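Local coordinates for uncharacterized protein (PDB 3P02) that is of unknown function but pairs a probably immunoglobulin-like N-terminal region with a C-terminal domain built on a large antiparallel beta sheet, at residues Ile208-Phe213 with Val277-Val282; Ile176-Thr181 with Ala197-Glu202; Ile13-Gln18 with Arg145-Arg150. One frame throughout, in Å; residues are numbered along the deposited sequence.

Contact 1: residues Ile208-Phe213 with Val277-Val282; sequences INYKVF and VDYTSV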
ATOM      1  N   ILE A 208      14.746   4.701   0.626  1.00  9.97           N
ATOM      2  CA  ILE A 208      14.411   6.050   1.159  1.00  9.40           C
ATOM      3  C   ILE A 208      15.358   7.126   0.606  1.00 12.31           C
ATOM      4  O   ILE A 208      14.941   8.259   0.415  1.00 11.98           O
ATOM      5  CB  ILE A 208      14.434   6.045   2.702  1.00 13.55           C
ATOM      6  CG1 ILE A 208      13.283   5.156   3.220  1.00 14.28           C
ATOM      7  CG2 ILE A 208      14.329   7.486   3.258  1.00 14.56           C
ATOM      8  CD1 ILE A 208      13.337   4.933   4.835  1.00 22.12           C
ATOM      9  N   ASN A 209      16.623   6.777   0.341  1.00 10.65           N
ATOM     10  CA  ASN A 209      17.588   7.751  -0.195  1.00  9.51           C
ATOM     11  C   ASN A 209      17.202   8.307  -1.562  1.00 12.03           C
ATOM     12  O   ASN A 209      17.777   9.313  -1.990  1.00 11.43           O
ATOM     13  CB  ASN A 209      18.944   7.063  -0.367  1.00 12.00           C
ATOM     14  CG  ASN A 209      19.480   6.546   0.934  1.00 25.95           C
ATOM     15  OD1 ASN A 209      19.309   7.179   1.976  1.00 21.57           O
ATOM     16  ND2 ASN A 209      20.245   5.473   0.855  1.00 25.19           N
ATOM     17  N   TYR A 210      16.299   7.588  -2.283  1.00  9.73           N
ATOM     18  CA  TYR A 210      15.963   7.904  -3.676  1.00  8.82           C
ATOM     19  C   TYR A 210      14.542   8.425  -3.836  1.00  9.78           C
ATOM     20  O   TYR A 210      14.038   8.489  -4.946  1.00 10.21           O
ATOM     21  CB  TYR A 210      16.222   6.647  -4.561  1.00  8.17           C
ATOM     22  CG  TYR A 210      17.710   6.379  -4.588  1.00  8.44           C
ATOM     23  CD1 TYR A 210      18.551   7.114  -5.419  1.00  9.41           C
ATOM     24  CD2 TYR A 210      18.299   5.486  -3.685  1.00  9.53           C
ATOM     25  CE1 TYR A 210      19.933   6.994  -5.341  1.00 10.69           C
ATOM     26  CE2 TYR A 210      19.689   5.353  -3.605  1.00  9.86           C
ATOM     27  CZ  TYR A 210      20.497   6.097  -4.449  1.00 11.54           C
ATOM     28  OH  TYR A 210      21.864   5.981  -4.369  1.00 10.67           O
ATOM     29  N   LYS A 211      13.902   8.793  -2.743  1.00  8.77           N
ATOM     30  CA  LYS A 211      12.540   9.328  -2.801  1.00  8.83           C
ATOM     31  C   LYS A 211      12.450  10.666  -3.552  1.00 10.59           C
ATOM     32  O   LYS A 211      13.187  11.625  -3.268  1.00  9.38           O
ATOM     33  CB  LYS A 211      12.006   9.535  -1.382  1.00 10.07           C
ATOM     34  CG  LYS A 211      11.639   8.219  -0.690  1.00 12.60           C
ATOM     35  CD  LYS A 211      11.334   8.400   0.805  1.00 15.27           C
ATOM     36  CE  LYS A 211      10.071   9.207   1.035  1.00 14.63           C
ATOM     37  NZ  LYS A 211       9.860   9.509   2.483  1.00 18.41           N
ATOM     38  N   VAL A 212      11.523  10.714  -4.511  1.00  8.60           N
ATOM     39  CA  VAL A 212      11.228  11.930  -5.281  1.00  8.26           C
ATOM     40  C   VAL A 212       9.754  12.218  -5.076  1.00 10.09           C
ATOM     41  O   VAL A 212       8.912  11.356  -5.355  1.00  9.25           O
ATOM     42  CB  VAL A 212      11.595  11.794  -6.776  1.00  9.83           C
ATOM     43  CG1 VAL A 212      11.164  13.056  -7.529  1.00  9.39           C
ATOM     44  CG2 VAL A 212      13.097  11.542  -6.943  1.00  9.68           C
ATOM     45  N   PHE A 213       9.451  13.402  -4.555  1.00  7.73           N
ATOM     46  CA  PHE A 213       8.090  13.792  -4.237  1.00  7.25           C
ATOM     47  C   PHE A 213       7.446  14.519  -5.393  1.00  8.39           C
ATOM     48  O   PHE A 213       8.104  15.294  -6.094  1.00  8.91           O
ATOM     49  CB  PHE A 213       8.081  14.700  -3.007  1.00  8.71           C
ATOM     50  CG  PHE A 213       8.546  14.052  -1.718  1.00  9.95           C
ATOM     51  CD1 PHE A 213       9.906  13.986  -1.400  1.00 12.01           C
ATOM     52  CD2 PHE A 213       7.633  13.479  -0.842  1.00 11.82           C
ATOM     53  CE1 PHE A 213      10.344  13.329  -0.232  1.00 12.33           C
ATOM     54  CE2 PHE A 213       8.065  12.841   0.332  1.00 15.02           C
ATOM     55  CZ  PHE A 213       9.414  12.779   0.633  1.00 12.92           C
ATOM     56  N   VAL A 277      21.976  11.641  -8.346  1.00  9.20           N
ATOM     57  CA  VAL A 277      23.155  10.805  -8.234  0.50  9.09           C
ATOM     58  C   VAL A 277      22.804   9.493  -7.528  1.00 11.75           C
ATOM     59  O   VAL A 277      22.105   9.520  -6.497  1.00 11.27           O
ATOM     60  CB  VAL A 277      24.247  11.596  -7.451  0.50 13.51           C
ATOM     61  CG1 VAL A 277      25.462  10.731  -7.145  0.50 13.64           C
ATOM     62  CG2 VAL A 277      24.662  12.858  -8.205  0.50 13.18           C
ATOM     63  N   ASP A 278      23.317   8.381  -8.044  1.00  9.99           N
ATOM     64  CA  ASP A 278      23.218   7.088  -7.401  1.00  9.78           C
ATOM     65  C   ASP A 278      24.559   6.929  -6.679  1.00 12.31           C
ATOM     66  O   ASP A 278      25.593   6.709  -7.330  1.00 14.01           O
ATOM     67  CB  ASP A 278      22.965   5.974  -8.416  1.00 10.34           C
ATOM     68  CG  ASP A 278      22.960   4.587  -7.803  1.00 12.30           C
ATOM     69  OD1 ASP A 278      23.523   4.414  -6.671  1.00 13.96           O
ATOM     70  OD2 ASP A 278      22.415   3.664  -8.441  1.00 16.37           O
ATOM     71  N   TYR A 279      24.576   7.124  -5.358  1.00  9.74           N
ATOM     72  CA  TYR A 279      25.831   7.071  -4.606  1.00 10.26           C
ATOM     73  C   TYR A 279      25.928   5.785  -3.768  1.00 13.63           C
ATOM     74  O   TYR A 279      26.770   5.700  -2.873  1.00 13.97           O
ATOM     75  CB  TYR A 279      25.949   8.346  -3.718  1.00 10.27           C
ATOM     76  CG  TYR A 279      24.854   8.470  -2.673  1.00 10.66           C
ATOM     77  CD1 TYR A 279      23.605   8.996  -2.999  1.00 11.55           C
ATOM     78  CD2 TYR A 279      25.078   8.086  -1.347  1.00 10.85           C
ATOM     79  CE1 TYR A 279      22.586   9.072  -2.053  1.00 11.72           C
ATOM     80  CE2 TYR A 279      24.083   8.204  -0.384  1.00 11.08           C
ATOM     81  CZ  TYR A 279      22.839   8.707  -0.739  1.00 11.11           C
ATOM     82  OH  TYR A 279      21.836   8.805   0.202  1.00 11.58           O
ATOM     83  N   THR A 280      25.045   4.777  -4.033  1.00 11.27           N
ATOM     84  CA  THR A 280      25.046   3.572  -3.194  1.00 13.27           C
ATOM     85  C   THR A 280      25.117   2.258  -3.979  1.00 18.72           C
ATOM     86  O   THR A 280      25.478   1.253  -3.363  1.00 18.72           O
ATOM     87  CB  THR A 280      23.787   3.554  -2.282  1.00 13.05           C
ATOM     88  OG1 THR A 280      22.619   3.691  -3.097  1.00 11.67           O
ATOM     89  CG2 THR A 280      23.792   4.684  -1.236  1.00 14.23           C
ATOM     90  N   SER A 281      24.763   2.229  -5.285  1.00 15.58           N
ATOM     91  CA  SER A 281      24.795   0.959  -6.060  1.00 16.03           C
ATOM     92  C   SER A 281      26.187   0.410  -6.265  1.00 20.05           C
ATOM     93  O   SER A 281      26.377  -0.817  -6.249  1.00 19.76           O
ATOM     94  CB  SER A 281      24.208   1.153  -7.456  1.00 17.05           C
ATOM     95  OG  SER A 281      22.813   1.342  -7.384  1.00 24.80           O
ATOM     96  N   VAL A 282      27.128   1.310  -6.605  1.00 15.68           N
ATOM     97  CA  VAL A 282      28.468   0.906  -6.972  1.00 16.78           C
ATOM     98  C   VAL A 282      29.388   1.191  -5.813  1.00 22.70           C
ATOM     99  O   VAL A 282      29.507   2.345  -5.397  1.00 19.55           O
ATOM    100  CB  VAL A 282      28.987   1.571  -8.286  1.00 22.15           C
ATOM    101  CG1 VAL A 282      30.402   1.102  -8.631  1.00 21.66           C
ATOM    102  CG2 VAL A 282      28.043   1.317  -9.457  1.00 22.87           C
TER
HETATM  103  O   HOH W   1      22.362   8.414   2.727  1.00 21.19           O
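Tyr-210 sets its CG beside the backbone N, anti to the carbonyl carbon (chi1 -67°), and this carries the phenol from the foot of strand 211-220 across to the turn that follows strand 262-278. There Thr-280 holds OG1 between its own backbone N and carbonyl carbon (chi1 54°), which turns the hydroxyl to the phenol. The turn is an Asx turn: Asp-278 OD1 accepts the backbone N-H of Thr-280 at 3.1 Å and also that of Ser-281. Tyr-210 and Thr-280 meet hydroxyl to hydroxyl from either side of the gap, and Tyr-210 OH donates to Thr-280 OG1 over 2.7 Å. The same phenol oxygen accepts a weak, bent bond from Tyr-279 N at 3.1 Å, so it engages both a side chain and the backbone of the turn. Val-277 O lies at the ring edge, 3.5 Å from Tyr-210 CE1. Around this centre, Arg-200 bridges to Asp-278 and makes a cation-pi contact with Tyr-210, while Asp-206 bonds Thr-280 OG1. Beside it Tyr-279 crosses Asn-209 at about a right angle, its OH lying 3.3 Å from Asn-209 CG. That hydroxyl is hydrogen-bonded to Asn-236, and also to a water at 2.6 Å from Tyr-279 OH, in the plane of the ring; the water reaches on weakly to Asn-209 OD1.

Contact 2: residues Ile176-Thr181 with Ala197-Glu202; sequences IKFSST and AGQRTE. With EDO (1,2-ethanediol), chain D.
Phe-178 lays its ring against Gly-198 and the aliphatic part of Gln-199, the two central residues of a type I' beta turn running from Ala-197 to Arg-200. The ring comes nearest to Gln-199 at CD1, 3.5 Å from Gln-199 CG, and the two side chains run alongside one another, pointing opposite ways, with ring and amide planes 35° apart. Phe-178 belongs to a classic beta bulge, in which it and Lys-177 both face Gly-168; its CG sits between the backbone N and the carbonyl carbon (chi1 64°), and the ring is turned in to the turn residues. Beyond CG the Gln-199 chain is extended, which takes its amide to the backbone of the 176-181 segment, where NE2 gives a weak bond to Ser-179 O at 3.0 Å. Ser-180 OG packs on the same chain, 3.6 Å from Gln-199 CG. An ethanediol, probably from the crystallisation liquor, lies over one ring face, its C2 3.6 Å from Phe-178 CD2, and its O2 donates to Gln-199 OE1. Without the ring, as with an alanine here, Gln-199 CG and Gly-198 would probably be left with a gap beside them and Tyr-289 without its edge-to-face partner. Positive phi values at Gly-198 and Gln-199 shape the turn, and a CB on Gly-198 would crowd Arg-200 NH1. Gly-198 O accepts two bonds, from Arg-200 NH1 at 3.0 Å and from the ethanediol O1 at 2.5 Å.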
ATOM      1  N   ILE A 176      19.857   5.560 -23.428  1.00 12.49           N
ATOM      2  CA  ILE A 176      19.030   4.944 -22.373  1.00 12.02           C
ATOM      3  C   ILE A 176      19.854   3.938 -21.562  1.00 13.83           C
ATOM      4  O   ILE A 176      20.528   3.055 -22.123  1.00 15.56           O
ATOM      5  CB  ILE A 176      17.723   4.315 -22.926  1.00 16.03           C
ATOM      6  CG1 ILE A 176      16.937   5.367 -23.757  1.00 16.55           C
ATOM      7  CG2 ILE A 176      16.835   3.777 -21.777  1.00 17.28           C
ATOM      8  CD1 ILE A 176      15.762   4.794 -24.595  1.00 26.54           C
ATOM      9  N   LYS A 177      19.840   4.135 -20.231  1.00 10.95           N
ATOM     10  CA  LYS A 177      20.568   3.308 -19.263  1.00 10.33           C
ATOM     11  C   LYS A 177      19.617   2.449 -18.458  1.00 14.37           C
ATOM     12  O   LYS A 177      19.960   1.323 -18.087  1.00 15.29           O
ATOM     13  CB  LYS A 177      21.438   4.176 -18.335  1.00 12.32           C
ATOM     14  CG  LYS A 177      22.544   4.913 -19.109  1.00 11.54           C
ATOM     15  CD  LYS A 177      23.565   3.947 -19.704  1.00 13.46           C
ATOM     16  CE  LYS A 177      24.416   4.641 -20.747  1.00 21.65           C
ATOM     17  NZ  LYS A 177      25.308   3.651 -21.429  1.00 24.36           N
ATOM     18  N   PHE A 178      18.423   2.969 -18.170  1.00 10.06           N
ATOM     19  CA  PHE A 178      17.448   2.189 -17.424  1.00  8.69           C
ATOM     20  C   PHE A 178      16.044   2.770 -17.574  1.00 12.53           C
ATOM     21  O   PHE A 178      15.887   3.967 -17.834  1.00 11.96           O
ATOM     22  CB  PHE A 178      17.817   2.112 -15.918  1.00 10.05           C
ATOM     23  CG  PHE A 178      17.800   3.442 -15.198  1.00 10.49           C
ATOM     24  CD1 PHE A 178      16.630   3.917 -14.599  1.00 11.38           C
ATOM     25  CD2 PHE A 178      18.964   4.197 -15.070  1.00 13.51           C
ATOM     26  CE1 PHE A 178      16.618   5.141 -13.921  1.00 12.09           C
ATOM     27  CE2 PHE A 178      18.951   5.424 -14.403  1.00 14.18           C
ATOM     28  CZ  PHE A 178      17.785   5.880 -13.814  1.00 12.90           C
ATOM     29  N   SER A 179      15.034   1.930 -17.311  1.00 12.25           N
ATOM     30  CA  SER A 179      13.631   2.335 -17.189  1.00 10.59           C
ATOM     31  C   SER A 179      12.897   1.191 -16.506  1.00 12.21           C
ATOM     32  O   SER A 179      13.395   0.055 -16.491  1.00 12.06           O
ATOM     33  CB  SER A 179      12.967   2.718 -18.517  1.00 11.64           C
ATOM     34  OG  SER A 179      12.810   1.581 -19.354  1.00 13.95           O
ATOM     35  N   SER A 180      11.703   1.480 -15.989  1.00  9.65           N
ATOM     36  CA  SER A 180      10.884   0.470 -15.316  1.00  9.99           C
ATOM     37  C   SER A 180       9.511   0.459 -15.917  1.00 12.33           C
ATOM     38  O   SER A 180       8.926   1.537 -16.086  1.00 11.30           O
ATOM     39  CB  SER A 180      10.798   0.783 -13.824  1.00 13.19           C
ATOM     40  OG  SER A 180      12.095   0.826 -13.242  1.00 13.83           O
ATOM     41  N   THR A 181       8.959  -0.733 -16.197  1.00  9.68           N
ATOM     42  CA  THR A 181       7.624  -0.814 -16.800  0.50  9.40           C
ATOM     43  C   THR A 181       6.573  -0.264 -15.857  1.00 11.02           C
ATOM     44  O   THR A 181       5.599   0.356 -16.335  1.00 10.01           O
ATOM     45  CB  THR A 181       7.250  -2.243 -17.234  0.50 18.68           C
ATOM     46  OG1 THR A 181       7.210  -3.096 -16.098  0.50 21.53           O
ATOM     47  CG2 THR A 181       8.170  -2.800 -18.286  0.50 16.77           C
ATOM     48  N   ALA A 197      13.632   7.252  -7.423  1.00  8.77           N
ATOM     49  CA  ALA A 197      14.506   7.401  -8.564  1.00  8.18           C
ATOM     50  C   ALA A 197      15.434   6.163  -8.705  1.00 10.34           C
ATOM     51  O   ALA A 197      15.566   5.365  -7.758  1.00 10.17           O
ATOM     52  CB  ALA A 197      15.359   8.661  -8.394  1.00  8.99           C
ATOM     53  N   GLY A 198      16.103   6.050  -9.864  1.00 10.06           N
ATOM     54  CA  GLY A 198      17.130   5.024 -10.065  1.00 10.54           C
ATOM     55  C   GLY A 198      16.738   3.569  -9.941  1.00 14.52           C
ATOM     56  O   GLY A 198      17.529   2.750  -9.443  1.00 14.58           O
ATOM     57  N   GLN A 199      15.529   3.242 -10.413  1.00 12.07           N
ATOM     58  CA  GLN A 199      14.959   1.887 -10.450  1.00 13.24           C
ATOM     59  C   GLN A 199      14.664   1.314  -9.058  1.00 16.54           C
ATOM     60  O   GLN A 199      14.309   0.137  -8.946  1.00 16.70           O
ATOM     61  CB  GLN A 199      15.839   0.915 -11.254  1.00 15.61           C
ATOM     62  CG  GLN A 199      15.693   1.103 -12.734  1.00 24.10           C
ATOM     63  CD  GLN A 199      16.240  -0.065 -13.500  1.00 32.74           C
ATOM     64  OE1 GLN A 199      17.391  -0.456 -13.318  1.00 25.54           O
ATOM     65  NE2 GLN A 199      15.433  -0.613 -14.399  1.00 23.51           N
ATOM     66  N   ARG A 200      14.725   2.150  -8.012  1.00 11.13           N
ATOM     67  CA  ARG A 200      14.412   1.663  -6.669  1.00 11.22           C
ATOM     68  C   ARG A 200      12.913   1.328  -6.561  1.00 13.99           C
ATOM     69  O   ARG A 200      12.055   1.879  -7.269  1.00 11.73           O
ATOM     70  CB  ARG A 200      14.827   2.685  -5.582  1.00  9.42           C
ATOM     71  CG  ARG A 200      16.252   2.497  -5.019  1.00 11.06           C
ATOM     72  CD  ARG A 200      17.328   2.540  -6.103  1.00 13.67           C
ATOM     73  NE  ARG A 200      18.659   2.506  -5.518  1.00 14.78           N
ATOM     74  CZ  ARG A 200      19.774   2.803  -6.182  1.00 16.56           C
ATOM     75  NH1 ARG A 200      19.730   3.080  -7.485  1.00 14.84           N
ATOM     76  NH2 ARG A 200      20.943   2.786  -5.562  1.00 15.37           N
ATOM     77  N   THR A 201      12.597   0.386  -5.672  1.00 10.85           N
ATOM     78  CA  THR A 201      11.223  -0.037  -5.402  1.00  9.43           C
ATOM     79  C   THR A 201      11.127  -0.297  -3.908  1.00 10.07           C
ATOM     80  O   THR A 201      12.147  -0.248  -3.205  1.00  9.11           O
ATOM     81  CB  THR A 201      10.846  -1.337  -6.191  1.00 15.08           C
ATOM     82  OG1 THR A 201      11.559  -2.424  -5.587  1.00 11.74           O
ATOM     83  CG2 THR A 201      11.167  -1.279  -7.715  1.00 13.52           C
ATOM     84  N   GLU A 202       9.951  -0.753  -3.456  1.00  9.02           N
ATOM     85  CA  GLU A 202       9.715  -1.190  -2.085  1.00  9.53           C
ATOM     86  C   GLU A 202      10.722  -2.301  -1.657  1.00 13.49           C
ATOM     87  O   GLU A 202      10.947  -2.477  -0.464  1.00 15.48           O
ATOM     88  CB  GLU A 202       8.261  -1.694  -1.968  1.00 12.56           C
ATOM     89  CG  GLU A 202       7.955  -2.907  -2.844  1.00 20.12           C
ATOM     90  CD  GLU A 202       6.584  -3.532  -2.652  1.00 47.53           C
ATOM     91  OE1 GLU A 202       6.008  -3.409  -1.546  1.00 37.41           O
ATOM     92  OE2 GLU A 202       6.088  -4.160  -3.614  1.00 46.83           O
TER
HETATM   93  C1  EDO D   3      20.352   1.683 -10.959  1.00 50.21           C
HETATM   94  O1  EDO D   3      19.355   1.108 -10.107  1.00 52.36           O
HETATM   95  C2  EDO D   3      19.773   1.960 -12.341  1.00 48.52           C
HETATM   96  O2  EDO D   3      19.719   0.745 -13.099  1.00 51.03           O

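Contact 3: residues Ile13-Gln18 with Arg145-Arg150; sequences ISFKTQ and RTAVLR
Phe-15 points its side chain at the 145-150 segment and Ala-147 points back at it, so the ring's CD2 comes to 3.7 Å from Ala-147 CB. The ring presents its edge to the peptide carbon of Thr-146, and Arg-145 O lies obliquely to it, 3.5 Å from Phe-15 CD2. Arg-145 does the reverse of Phe-15: it leaves the backbone pointing away from the 13-18 segment, then bends at its second torsion (chi2 -54°), which brings the guanidinium round to Ile-13. There NH1 donates to Ile-13 O at 2.9 Å, approaching from above the carbonyl plane and not along a lone pair, with a bent N-H...O angle of 134°. Arg-145 CD also rests 3.3 Å from Ile-13 O, so methylene and guanidinium lie against one carbonyl oxygen. The other amino group, NH2, is bonded to Phe-9 O, and the arginine thus links strand 13-15 with the short helix 6-9. Further along, where the two segments diverge, a water joins Thr-17 OG1 and Val-148 N, 3.2 Å from each. The touching parts run nearly parallel, 19° apart, yet belong to different sheets: 13-15 pairs antiparallel with 36-45, whereas 146-154 pairs parallel with 25-30 and antiparallel with 122-130. Two sheets facing each other are consistent with the immunoglobulin-like (E-set) fold suggested for this region. Ile-13 and Phe-15 lie between the layers, packing on Val-43 and Leu-41 of strand 36-45 and on Val-128 of strand 122-130.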
ATOM      1  N   ILE A  13     -13.220 -20.600  17.655  1.00 19.58           N
ATOM      2  CA  ILE A  13     -13.410 -19.396  16.853  1.00 17.16           C
ATOM      3  C   ILE A  13     -12.185 -19.066  16.019  1.00 18.17           C
ATOM      4  O   ILE A  13     -11.062 -19.303  16.442  1.00 16.47           O
ATOM      5  CB  ILE A  13     -13.800 -18.280  17.832  1.00 19.40           C
ATOM      6  CG1 ILE A  13     -15.117 -18.692  18.575  1.00 20.90           C
ATOM      7  CG2 ILE A  13     -13.955 -16.920  17.139  1.00 18.29           C
ATOM      8  CD1 ILE A  13     -15.324 -18.048  19.788  1.00 29.36           C
ATOM      9  N   SER A  14     -12.411 -18.541  14.809  1.00 14.69           N
ATOM     10  CA  SER A  14     -11.320 -18.218  13.908  1.00 14.98           C
ATOM     11  C   SER A  14     -11.632 -16.977  13.106  1.00 17.10           C
ATOM     12  O   SER A  14     -12.765 -16.479  13.157  1.00 17.74           O
ATOM     13  CB  SER A  14     -11.087 -19.384  12.954  1.00 18.61           C
ATOM     14  OG  SER A  14     -12.240 -19.617  12.166  1.00 23.13           O
ATOM     15  N   PHE A  15     -10.653 -16.523  12.312  1.00 13.60           N
ATOM     16  CA  PHE A  15     -10.875 -15.424  11.389  1.00 12.24           C
ATOM     17  C   PHE A  15     -11.127 -15.957   9.994  1.00 18.26           C
ATOM     18  O   PHE A  15     -10.587 -17.007   9.615  1.00 17.53           O
ATOM     19  CB  PHE A  15      -9.685 -14.462  11.349  1.00 12.83           C
ATOM     20  CG  PHE A  15      -9.495 -13.643  12.587  1.00 13.16           C
ATOM     21  CD1 PHE A  15     -10.507 -12.794  13.046  1.00 15.96           C
ATOM     22  CD2 PHE A  15      -8.305 -13.717  13.311  1.00 13.29           C
ATOM     23  CE1 PHE A  15     -10.319 -12.015  14.193  1.00 16.45           C
ATOM     24  CE2 PHE A  15      -8.104 -12.900  14.430  1.00 14.39           C
ATOM     25  CZ  PHE A  15      -9.113 -12.063  14.867  1.00 14.22           C
ATOM     26  N   LYS A  16     -11.908 -15.188   9.212  1.00 16.79           N
ATOM     27  CA  LYS A  16     -12.269 -15.582   7.866  1.00 20.00           C
ATOM     28  C   LYS A  16     -11.802 -14.534   6.924  1.00 25.72           C
ATOM     29  O   LYS A  16     -12.467 -13.505   6.723  1.00 23.75           O
ATOM     30  CB  LYS A  16     -13.792 -15.799   7.741  1.00 24.47           C
ATOM     31  N   THR A  17     -10.608 -14.766   6.398  1.00 26.33           N
ATOM     32  CA  THR A  17      -9.982 -13.910   5.406  1.00 28.65           C
ATOM     33  C   THR A  17      -9.372 -14.776   4.317  1.00 37.01           C
ATOM     34  O   THR A  17      -9.146 -15.973   4.527  1.00 36.33           O
ATOM     35  CB  THR A  17      -8.881 -13.001   6.033  1.00 39.23           C
ATOM     36  OG1 THR A  17      -7.908 -13.787   6.737  1.00 42.38           O
ATOM     37  CG2 THR A  17      -9.442 -11.914   6.910  1.00 36.81           C
ATOM     38  N   GLN A  18      -9.131 -14.168   3.150  0.50 36.14           N
ATOM     39  CA  GLN A  18      -8.462 -14.773   2.000  0.50 36.91           C
ATOM     40  C   GLN A  18      -7.109 -14.029   1.831  0.50 41.25           C
ATOM     41  O   GLN A  18      -7.032 -13.078   1.048  0.50 40.96           O
ATOM     42  CB  GLN A  18      -9.351 -14.750   0.720  0.50 38.51           C
ATOM     43  CG  GLN A  18      -9.993 -13.398   0.340  0.50 48.93           C
ATOM     44  CD  GLN A  18      -9.721 -13.005  -1.098  0.50 64.80           C
ATOM     45  OE1 GLN A  18      -8.574 -12.795  -1.510  0.50 61.80           O
ATOM     46  NE2 GLN A  18     -10.773 -12.860  -1.893  0.50 52.02           N
ATOM     47  N   ARG A 145      -6.415 -18.956  13.566  1.00 13.80           N
ATOM     48  CA  ARG A 145      -6.643 -18.151  14.765  1.00 13.02           C
ATOM     49  C   ARG A 145      -6.083 -16.732  14.632  1.00 13.60           C
ATOM     50  O   ARG A 145      -6.521 -15.858  15.381  1.00 14.32           O
ATOM     51  CB  ARG A 145      -5.994 -18.784  16.017  1.00 12.76           C
ATOM     52  CG  ARG A 145      -6.415 -20.188  16.343  1.00 14.84           C
ATOM     53  CD  ARG A 145      -7.909 -20.393  16.480  1.00 15.54           C
ATOM     54  NE  ARG A 145      -8.087 -21.805  16.823  1.00 16.23           N
ATOM     55  CZ  ARG A 145      -9.138 -22.551  16.509  1.00 22.07           C
ATOM     56  NH1 ARG A 145     -10.176 -22.016  15.867  1.00 18.77           N
ATOM     57  NH2 ARG A 145      -9.140 -23.848  16.791  1.00 17.19           N
ATOM     58  N   THR A 146      -5.146 -16.510  13.705  1.00 10.53           N
ATOM     59  CA  THR A 146      -4.425 -15.247  13.531  1.00 10.91           C
ATOM     60  C   THR A 146      -4.569 -14.692  12.110  1.00 15.48           C
ATOM     61  O   THR A 146      -4.370 -15.406  11.128  1.00 15.90           O
ATOM     62  CB  THR A 146      -2.943 -15.490  13.912  1.00 14.62           C
ATOM     63  OG1 THR A 146      -2.942 -15.871  15.289  1.00 15.20           O
ATOM     64  CG2 THR A 146      -2.066 -14.248  13.756  1.00 14.23           C
ATOM     65  N   ALA A 147      -4.893 -13.396  12.024  1.00 11.34           N
ATOM     66  CA  ALA A 147      -4.987 -12.639  10.773  1.00 11.28           C
ATOM     67  C   ALA A 147      -3.903 -11.556  10.768  1.00 13.43           C
ATOM     68  O   ALA A 147      -3.581 -10.993  11.831  1.00 14.05           O
ATOM     69  CB  ALA A 147      -6.369 -11.986  10.670  1.00 11.83           C
ATOM     70  N   VAL A 148      -3.295 -11.298   9.606  1.00  9.75           N
ATOM     71  CA  VAL A 148      -2.286 -10.244   9.520  1.00  9.67           C
ATOM     72  C   VAL A 148      -2.800  -9.224   8.520  1.00 11.97           C
ATOM     73  O   VAL A 148      -2.971  -9.566   7.345  1.00 12.11           O
ATOM     74  CB  VAL A 148      -0.888 -10.754   9.141  1.00 12.50           C
ATOM     75  CG1 VAL A 148       0.095  -9.574   9.102  1.00 12.32           C
ATOM     76  CG2 VAL A 148      -0.418 -11.814  10.124  1.00 12.63           C
ATOM     77  N   LEU A 149      -3.041  -7.984   8.969  1.00 10.12           N
ATOM     78  CA  LEU A 149      -3.616  -6.964   8.103  1.00  9.43           C
ATOM     79  C   LEU A 149      -2.571  -5.963   7.677  1.00 11.94           C
ATOM     80  O   LEU A 149      -1.850  -5.438   8.532  1.00 11.87           O
ATOM     81  CB  LEU A 149      -4.761  -6.229   8.812  1.00  9.16           C
ATOM     82  CG  LEU A 149      -5.839  -7.115   9.453  1.00 12.31           C
ATOM     83  CD1 LEU A 149      -6.862  -6.226  10.149  1.00 13.11           C
ATOM     84  CD2 LEU A 149      -6.547  -7.981   8.373  1.00 13.58           C
ATOM     85  N   ARG A 150      -2.506  -5.692   6.362  1.00  8.59           N
ATOM     86  CA  ARG A 150      -1.560  -4.737   5.785  0.50  9.41           C
ATOM     87  C   ARG A 150      -2.312  -3.519   5.262  1.00 13.02           C
ATOM     88  O   ARG A 150      -3.013  -3.664   4.255  1.00 12.92           O
ATOM     89  CB  ARG A 150      -0.781  -5.396   4.634  0.50 11.45           C
ATOM     90  CG  ARG A 150       0.629  -4.857   4.507  0.50 25.51           C
ATOM     91  CD  ARG A 150       1.065  -4.656   3.086  0.50 21.76           C
ATOM     92  NE  ARG A 150       1.729  -3.363   2.934  0.50 21.06           N
ATOM     93  CZ  ARG A 150       2.457  -3.013   1.885  0.50 29.67           C
ATOM     94  NH1 ARG A 150       2.642  -3.864   0.882  0.50 29.32           N
ATOM     95  NH2 ARG A 150       3.008  -1.813   1.829  0.50  9.68           N
TER
HETATM   96  O   HOH W   2      -5.096 -12.367   7.174  1.00 28.63           O

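In the fold
Contacts 1 and 2 both reach the same antiparallel sheet, their centres 11 Å apart. Arg-200, from the turn of contact 2, joins them: its NH1 forms a salt bridge of 2.9 Å to Asp-278 OD2 in contact 1. Backbone adds a probable hydrogen bond from Ala-197 N to Tyr-210 O, 2.8 Å. Ethanediol, probably from the crystallisation liquor, lies beside both contacts, about 4 Å from the Asp-278 side chain, and may mark a small pocket. Contact 3 sits across the chain's centre, its own centre about 37 Å from that of contact 1, with nearest atoms about 12 Å apart, and about 35 Å from that of contact 2, which it touches where Glu-202 OE1 packs 4.2 Å from Arg-150 NH1.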